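Local coordinates for protein ten1 (Schizosaccharomyces pombe, PDB 3KF6), which partners Stn1 in an Rpa2-Rpa3-like complex at telomeres, is required for telomere maintenance and probably binds single-stranded telomeric DNA, at residues Arg25-Val30 and Val87-Pro92; Cys49-Val54 and Leu81-Ala86. One frame throughout, in Å; residues are numbered along the deposited sequence.

Contact 1: residues Arg25-Val30 and Val87-Pro92; sequences RFLGCV and VGINLP
The C-terminal helix of this OB fold is joined to the barrel where Leu27, on strand 23-34, meets Leu91, in the first turn of helix 91-103, and Ile89, in the loop just before it. A single methyl does the work on the strand side. CD2 of Leu27 lies 3.4 Å from CD2 of Leu91, closer than usual for two methyl carbons, and the two leucines run obliquely past each other. The same CD2 meets Ile89 more loosely, tip to tip, at 4.2 Å from its CG2. Leu27 reaches this far because its CG is anti to the backbone N (chi1 176°), which extends the branch from the strand toward the helix start. No hydrogen bond spans the two segments, so the join is purely apolar. Next to it, Asn90 is the N-cap: its OD1 accepts from the backbone N of Arg93, while its own backbone N donates to Asn130 of the Stn1 chain, which also bonds to Gly88 O. Trp65 of strand 65-74 packs on both leucines, and Tyr94 of helix 91-103 on Leu27 and Ile89, so the contact sits between barrel and helix, beside the Stn1 interface.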
loop_
_atom_site.group_PDB
_atom_site.type_symbol
_atom_site.label_atom_id
_atom_site.label_comp_id
_atom_site.label_asym_id
_atom_site.label_seq_id
_atom_site.Cartn_x
_atom_site.Cartn_y
_atom_site.Cartn_z
ATOM N N ARG B 25 8.808 3.188 2.483
ATOM C CA ARG B 25 8.031 2.544 3.535
ATOM C C ARG B 25 8.908 1.453 4.136
ATOM O O ARG B 25 9.470 0.627 3.412
ATOM C CB ARG B 25 6.729 1.927 3.012
ATOM C CG ARG B 25 6.059 1.108 4.111
ATOM C CD ARG B 25 4.787 0.419 3.680
ATOM N NE ARG B 25 4.412 -0.606 4.653
ATOM C CZ ARG B 25 3.238 -1.229 4.666
ATOM N NH1 ARG B 25 2.312 -0.931 3.758
ATOM N NH2 ARG B 25 2.990 -2.154 5.585
ATOM N N PHE B 26 9.038 1.455 5.461
ATOM C CA PHE B 26 9.856 0.457 6.132
ATOM C C PHE B 26 9.410 0.222 7.568
ATOM O O PHE B 26 8.676 1.028 8.149
ATOM C CB PHE B 26 11.335 0.874 6.116
ATOM C CG PHE B 26 11.589 2.243 6.676
ATOM C CD1 PHE B 26 11.517 3.365 5.863
ATOM C CD2 PHE B 26 11.888 2.410 8.025
ATOM C CE1 PHE B 26 11.741 4.642 6.384
ATOM C CE2 PHE B 26 12.109 3.682 8.557
ATOM C CZ PHE B 26 12.035 4.796 7.734
ATOM N N LEU B 27 9.865 -0.894 8.124
ATOM C CA LEU B 27 9.546 -1.281 9.491
ATOM C C LEU B 27 10.807 -1.110 10.331
ATOM O O LEU B 27 11.908 -1.438 9.886
ATOM C CB LEU B 27 9.082 -2.741 9.502
ATOM C CG LEU B 27 8.781 -3.411 10.840
ATOM C CD1 LEU B 27 7.609 -2.725 11.517
ATOM C CD2 LEU B 27 8.470 -4.884 10.599
ATOM N N GLY B 28 10.651 -0.596 11.544
ATOM C CA GLY B 28 11.806 -0.397 12.399
ATOM C C GLY B 28 11.475 -0.557 13.867
ATOM O O GLY B 28 10.317 -0.423 14.274
ATOM N N CYS B 29 12.506 -0.839 14.660
ATOM C CA CYS B 29 12.359 -1.036 16.095
ATOM C C CYS B 29 12.831 0.209 16.850
ATOM O O CYS B 29 13.939 0.701 16.619
ATOM C CB CYS B 29 13.176 -2.257 16.513
ATOM S SG CYS B 29 12.964 -2.724 18.222
ATOM N N VAL B 30 11.996 0.711 17.757
ATOM C CA VAL B 30 12.341 1.921 18.497
ATOM C C VAL B 30 13.551 1.777 19.412
ATOM O O VAL B 30 13.564 0.952 20.325
ATOM C CB VAL B 30 11.144 2.429 19.335
ATOM C CG1 VAL B 30 11.541 3.682 20.102
ATOM C CG2 VAL B 30 9.972 2.741 18.421
ATOM N N VAL B 87 2.639 -3.891 15.950
ATOM C CA VAL B 87 2.621 -4.854 17.040
ATOM C C VAL B 87 2.103 -6.217 16.604
ATOM O O VAL B 87 1.114 -6.319 15.872
ATOM C CB VAL B 87 1.771 -4.341 18.222
ATOM C CG1 VAL B 87 0.323 -4.198 17.802
ATOM C CG2 VAL B 87 1.913 -5.283 19.407
ATOM N N GLY B 88 2.796 -7.264 17.044
ATOM C CA GLY B 88 2.390 -8.619 16.714
ATOM C C GLY B 88 2.768 -9.100 15.325
ATOM O O GLY B 88 2.451 -10.234 14.952
ATOM N N ILE B 89 3.449 -8.262 14.551
ATOM C CA ILE B 89 3.811 -8.683 13.206
ATOM C C ILE B 89 4.807 -9.832 13.237
ATOM O O ILE B 89 5.670 -9.911 14.120
ATOM C CB ILE B 89 4.402 -7.520 12.378
ATOM C CG1 ILE B 89 4.467 -7.922 10.901
ATOM C CG2 ILE B 89 5.791 -7.163 12.879
ATOM C CD1 ILE B 89 4.671 -6.760 9.958
ATOM N N ASN B 90 4.651 -10.738 12.279
ATOM C CA ASN B 90 5.528 -11.889 12.129
ATOM C C ASN B 90 6.720 -11.368 11.323
ATOM O O ASN B 90 6.672 -11.327 10.097
ATOM C CB ASN B 90 4.797 -12.983 11.346
ATOM C CG ASN B 90 5.602 -14.262 11.230
ATOM O OD1 ASN B 90 6.796 -14.232 10.955
ATOM N ND2 ASN B 90 4.941 -15.396 11.422
ATOM N N LEU B 91 7.782 -10.953 12.011
ATOM C CA LEU B 91 8.954 -10.409 11.336
ATOM C C LEU B 91 9.545 -11.303 10.251
ATOM O O LEU B 91 9.861 -10.828 9.159
ATOM C CB LEU B 91 10.045 -10.046 12.353
ATOM C CG LEU B 91 9.830 -8.738 13.122
ATOM C CD1 LEU B 91 10.976 -8.523 14.111
ATOM C CD2 LEU B 91 9.759 -7.575 12.138
ATOM N N PRO B 92 9.703 -12.607 10.529
ATOM C CA PRO B 92 10.274 -13.480 9.498
ATOM C C PRO B 92 9.462 -13.509 8.206
ATOM O O PRO B 92 10.033 -13.481 7.114
ATOM C CB PRO B 92 10.326 -14.840 10.190
ATOM C CG PRO B 92 10.540 -14.467 11.632
ATOM C CD PRO B 92 9.555 -13.332 11.804
#

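Contact 2: residues Cys49-Val54 and Leu81-Ala86; sequences CDVTVV and LLIRSA
An Asx turn ends strand 45-50 of the OB barrel, and the chain leaving it packs against strand 77-85 around Ile83. The end methyl of Ile83 is the meeting point: its CD1 comes within 3.7 Å of Val51 CG1, the two side chains crossing at about a right angle. Val54 meets the same methyl in two ways, its CG1 and its carbonyl O each 3.8 Å from Ile83 CD1. CG1 of Ile83 stands anti to the carbonyl carbon (chi1 -52°) and chi2 is extended at 174°, which carries CD1 out to both valines. Leu81 adds a looser touch through its backbone, its O lying 4.4 Å from Val54 CG2.

The turn is held by one carboxylate oxygen with two grips. Asp50 OD1 accepts from Thr52 N at 2.9 Å, nearly along its C-O axis, and is also hydrogen-bonded by Thr52 OG1 at 3.1 Å, from above the carboxylate plane. The other oxygen, OD2, makes a salt bridge to Arg73, so both ends of the carboxylate are engaged and its rotation is restricted. On the far strand, Arg84 NH1 bonds back to Ile83 O at 3.2 Å, while its NH2 reaches Pro99 O and Asn101 OD1 of the Stn1 chain.

The contact lies just past the end of strand 45-50, which pairs parallel with 77-85; strand 65-74 flanks 77-85 antiparallel, with Ile68 against Ile83 and Val69 facing both Leu81 and Leu82 in a classic beta bulge.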
loop_
_atom_site.group_PDB
_atom_site.type_symbol
_atom_site.label_atom_id
_atom_site.label_comp_id
_atom_site.label_asym_id
_atom_site.label_seq_id
_atom_site.Cartn_x
_atom_site.Cartn_y
_atom_site.Cartn_z
ATOM N N CYS B 49 14.626 9.252 12.208
ATOM C CA CYS B 49 13.343 9.687 11.677
ATOM C C CYS B 49 12.833 10.944 12.366
ATOM O O CYS B 49 12.704 10.984 13.587
ATOM C CB CYS B 49 12.310 8.571 11.829
ATOM S SG CYS B 49 12.745 7.036 10.960
ATOM N N ASP B 50 12.542 11.965 11.567
ATOM C CA ASP B 50 12.031 13.229 12.082
ATOM C C ASP B 50 10.515 13.124 12.184
ATOM O O ASP B 50 9.825 13.043 11.172
ATOM C CB ASP B 50 12.403 14.369 11.134
ATOM C CG ASP B 50 11.946 15.729 11.641
ATOM O OD1 ASP B 50 10.831 15.822 12.199
ATOM O OD2 ASP B 50 12.700 16.709 11.465
ATOM N N VAL B 51 9.996 13.128 13.408
ATOM C CA VAL B 51 8.558 13.016 13.622
ATOM C C VAL B 51 7.976 14.275 14.249
ATOM O O VAL B 51 6.867 14.253 14.784
ATOM C CB VAL B 51 8.224 11.816 14.538
ATOM C CG1 VAL B 51 8.586 10.512 13.840
ATOM C CG2 VAL B 51 8.985 11.942 15.857
ATOM N N THR B 52 8.727 15.369 14.167
ATOM C CA THR B 52 8.304 16.646 14.729
ATOM C C THR B 52 6.908 17.090 14.289
ATOM O O THR B 52 6.141 17.609 15.097
ATOM C CB THR B 52 9.306 17.763 14.367
ATOM O OG1 THR B 52 10.610 17.408 14.841
ATOM C CG2 THR B 52 8.888 19.082 15.003
ATOM N N VAL B 53 6.574 16.888 13.018
ATOM C CA VAL B 53 5.267 17.299 12.514
ATOM C C VAL B 53 4.184 16.243 12.717
ATOM O O VAL B 53 2.994 16.536 12.605
ATOM C CB VAL B 53 5.313 17.635 11.006
ATOM C CG1 VAL B 53 6.313 18.758 10.747
ATOM C CG2 VAL B 53 5.663 16.397 10.192
ATOM N N VAL B 54 4.588 15.014 13.019
ATOM C CA VAL B 54 3.624 13.936 13.210
ATOM C C VAL B 54 3.759 13.268 14.581
ATOM O O VAL B 54 3.909 12.051 14.686
ATOM C CB VAL B 54 3.766 12.879 12.082
ATOM C CG1 VAL B 54 5.149 12.248 12.129
ATOM C CG2 VAL B 54 2.672 11.826 12.201
ATOM N N LEU B 81 5.945 10.825 7.393
ATOM C CA LEU B 81 4.642 11.283 6.925
ATOM C C LEU B 81 3.525 10.486 7.598
ATOM O O LEU B 81 2.458 11.019 7.901
ATOM C CB LEU B 81 4.534 11.114 5.403
ATOM C CG LEU B 81 5.564 11.867 4.556
ATOM C CD1 LEU B 81 5.402 11.482 3.097
ATOM C CD2 LEU B 81 5.394 13.359 4.744
ATOM N N LEU B 82 3.773 9.198 7.818
ATOM C CA LEU B 82 2.793 8.330 8.460
ATOM C C LEU B 82 3.468 7.343 9.401
ATOM O O LEU B 82 4.537 6.819 9.097
ATOM C CB LEU B 82 2.010 7.530 7.418
ATOM C CG LEU B 82 1.121 8.262 6.411
ATOM C CD1 LEU B 82 0.617 7.262 5.384
ATOM C CD2 LEU B 82 -0.042 8.926 7.129
ATOM N N ILE B 83 2.830 7.088 10.543
ATOM C CA ILE B 83 3.353 6.141 11.519
ATOM C C ILE B 83 2.219 5.233 11.988
ATOM O O ILE B 83 1.109 5.700 12.253
ATOM C CB ILE B 83 3.913 6.844 12.778
ATOM C CG1 ILE B 83 4.911 7.928 12.392
ATOM C CG2 ILE B 83 4.587 5.817 13.687
ATOM C CD1 ILE B 83 5.385 8.745 13.585
ATOM N N ARG B 84 2.495 3.941 12.090
ATOM C CA ARG B 84 1.499 2.983 12.563
ATOM C C ARG B 84 2.219 1.886 13.329
ATOM O O ARG B 84 3.318 1.488 12.963
ATOM C CB ARG B 84 0.733 2.352 11.396
ATOM C CG ARG B 84 -0.392 3.202 10.808
ATOM C CD ARG B 84 -1.574 3.325 11.774
ATOM N NE ARG B 84 -2.739 3.949 11.150
ATOM C CZ ARG B 84 -2.776 5.205 10.718
ATOM N NH1 ARG B 84 -1.711 5.986 10.841
ATOM N NH2 ARG B 84 -3.883 5.682 10.164
ATOM N N SER B 85 1.605 1.404 14.401
ATOM C CA SER B 85 2.208 0.327 15.174
ATOM C C SER B 85 2.128 -0.980 14.383
ATOM O O SER B 85 1.119 -1.255 13.733
ATOM C CB SER B 85 1.464 0.153 16.500
ATOM O OG SER B 85 1.825 -1.068 17.126
ATOM N N ALA B 86 3.195 -1.776 14.436
ATOM C CA ALA B 86 3.243 -3.068 13.753
ATOM C C ALA B 86 3.273 -4.165 14.816
ATOM O O ALA B 86 3.851 -5.237 14.618
ATOM C CB ALA B 86 4.494 -3.157 12.873
#

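How the contacts relate
From the N terminus, the chain passes first through 25-30 on strand 23-34, then 49-54, which leaves strand 45-50, then 81-86 on strand 77-85, and at once 87-92, where helix 91-103 begins. Contact 1 closes the long loop from strand 23-34 to the C-terminal helix; contact 2 closes a shorter one nested wholly within it. Their centres lie about 14 Å apart, yet they touch: Leu27 CD1 is 3.4 Å from Ala86 CB, and Phe26 CZ is 4.0 Å from Cys49 SG. Contact 2 sets the turn after strand 45-50 against strand 77-85, and contact 1 fastens the helix following that strand to the same sheet.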